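Local coordinates for protein purine phosphoribosyltransferase (Pyrococcus horikoshii, PDB 1VDM) that probably acts as a glycosyltransferase of the type I phosphoribosyltransferase family, moving phosphoribosyl groups to or from purine bases, at residues I140-P143 with W144-F147. Residues are numbered along the deposited sequence; the frame is centred on the assembly and turned at random.
Sequences IVFP and WEEF
The backbone N of F142 donates to OE2 of E145 over 2.9 Å in a nearly straight bond that reaches the oxygen from above the carboxylate plane. A second bond runs the other way along the chain, from E145 N to F142 O (3.1 Å), and closes a type I beta turn from F142 to E145 with P143 and W144 at its corners. E145 thus ties both backbone polar groups of F142. Its CG lies anti to the carbonyl carbon (chi1 -79°) and the chain runs extended from there, which carries the carboxylate back alongside F142 to the rim of the phenyl ring, where E145 OE2 lies 3.6 Å from F142 CD1.

The turn leads the chain out of strand 139-141, which pairs in parallel with strand 3-5 in this phosphoribosyltransferase-family protein. Within the turn, the indole of W144 lies over the F142 side chain, six-membered ring and phenyl nearly parallel (8°) but slid apart. What sits above the centre of the six-membered ring is therefore F142 CB, 3.4 Å from the centroid in a CH-pi contact, while W144 CH2 reaches over the phenyl at CG. W144 CG stands between its own N and carbonyl carbon (chi1 66°), folding the indole back over F142 and bringing CE3 beside P143 CD. With an alanine here, F142 CB would probably lose the ring face it rests against and the CG end of the phenyl its indole neighbour, leaving the phenyl less firmly held.

F142 also packs on L6 and V92. The turn lies at a subunit interface: P143 O accepts a hydrogen bond from W9 NE1 of a second subunit, and E145 O one from R13 of that same subunit. Beyond the turn, the F147 side chain crosses that of V141 at about a right angle, its ring edge meeting the methyl, with F147 CE1 3.6 Å from V141 CG1.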
loop_
_atom_site.group_PDB
_atom_site.type_symbol
_atom_site.label_atom_id
_atom_site.label_comp_id
_atom_site.label_asym_id
_atom_site.label_seq_id
_atom_site.Cartn_x
_atom_site.Cartn_y
_atom_site.Cartn_z
ATOM N N ILE G 140 0.137 6.532 42.066
ATOM C CA ILE G 140 -0.332 6.304 40.705
ATOM C C ILE G 140 0.778 5.985 39.710
ATOM O O ILE G 140 1.735 6.750 39.560
ATOM C CB ILE G 140 -1.093 7.529 40.148
ATOM C CG1 ILE G 140 -2.143 7.999 41.146
ATOM C CG2 ILE G 140 -1.781 7.155 38.832
ATOM C CD1 ILE G 140 -2.769 9.305 40.764
ATOM N N VAL G 141 0.643 4.848 39.036
ATOM C CA VAL G 141 1.605 4.470 38.008
ATOM C C VAL G 141 0.941 4.817 36.684
ATOM O O VAL G 141 -0.049 4.202 36.298
ATOM C CB VAL G 141 1.922 2.962 38.011
ATOM C CG1 VAL G 141 2.934 2.661 36.924
ATOM C CG2 VAL G 141 2.457 2.537 39.370
ATOM N N PHE G 142 1.473 5.823 36.003
ATOM C CA PHE G 142 0.920 6.242 34.722
ATOM C C PHE G 142 1.285 5.278 33.585
ATOM O O PHE G 142 2.228 4.484 33.703
ATOM C CB PHE G 142 1.373 7.666 34.405
ATOM C CG PHE G 142 0.773 8.693 35.306
ATOM C CD1 PHE G 142 1.514 9.249 36.349
ATOM C CD2 PHE G 142 -0.551 9.096 35.133
ATOM C CE1 PHE G 142 0.943 10.202 37.211
ATOM C CE2 PHE G 142 -1.131 10.046 35.991
ATOM C CZ PHE G 142 -0.383 10.599 37.030
ATOM N N PRO G 143 0.544 5.349 32.456
ATOM C CA PRO G 143 0.773 4.480 31.293
ATOM C C PRO G 143 2.173 4.606 30.702
ATOM O O PRO G 143 2.666 3.679 30.066
ATOM C CB PRO G 143 -0.294 4.934 30.294
ATOM C CG PRO G 143 -1.234 5.769 31.085
ATOM C CD PRO G 143 -0.391 6.432 32.109
ATOM N N TRP G 144 2.808 5.754 30.910
ATOM C CA TRP G 144 4.148 5.995 30.378
ATOM C C TRP G 144 5.285 5.744 31.376
ATOM O O TRP G 144 6.437 6.099 31.118
ATOM C CB TRP G 144 4.241 7.431 29.870
ATOM C CG TRP G 144 4.136 8.453 30.947
ATOM C CD1 TRP G 144 5.154 8.932 31.736
ATOM C CD2 TRP G 144 2.946 9.145 31.363
ATOM N NE1 TRP G 144 4.665 9.886 32.620
ATOM C CE2 TRP G 144 3.316 10.034 32.409
ATOM C CE3 TRP G 144 1.609 9.105 30.955
ATOM C CZ2 TRP G 144 2.395 10.870 33.044
ATOM C CZ3 TRP G 144 0.688 9.944 31.594
ATOM C CH2 TRP G 144 1.089 10.811 32.624
ATOM N N GLU G 145 4.962 5.149 32.519
ATOM C CA GLU G 145 5.979 4.873 33.531
ATOM C C GLU G 145 6.360 3.398 33.611
ATOM O O GLU G 145 5.528 2.522 33.410
ATOM C CB GLU G 145 5.499 5.389 34.891
ATOM C CG GLU G 145 5.675 6.894 35.037
ATOM C CD GLU G 145 4.957 7.486 36.246
ATOM O OE1 GLU G 145 5.245 8.660 36.573
ATOM O OE2 GLU G 145 4.110 6.789 36.855
ATOM N N GLU G 146 7.629 3.127 33.894
ATOM C CA GLU G 146 8.108 1.745 34.012
ATOM C C GLU G 146 7.873 1.224 35.445
ATOM O O GLU G 146 7.644 2.012 36.366
ATOM C CB GLU G 146 9.602 1.670 33.652
ATOM C CG GLU G 146 9.950 2.041 32.191
ATOM C CD GLU G 146 9.596 3.483 31.831
ATOM O OE1 GLU G 146 10.082 4.412 32.515
ATOM O OE2 GLU G 146 8.830 3.694 30.863
ATOM N N PHE G 147 7.913 -0.098 35.615
ATOM C CA PHE G 147 7.700 -0.734 36.916
ATOM C C PHE G 147 8.998 -1.172 37.603
ATOM O O PHE G 147 9.955 -1.585 36.943
ATOM C CB PHE G 147 6.861 -2.007 36.784
ATOM C CG PHE G 147 5.570 -1.841 36.045
ATOM C CD1 PHE G 147 4.947 -0.605 35.945
ATOM C CD2 PHE G 147 4.930 -2.954 35.523
ATOM C CE1 PHE G 147 3.707 -0.491 35.345
ATOM C CE2 PHE G 147 3.688 -2.847 34.921
ATOM C CZ PHE G 147 3.076 -1.616 34.834
#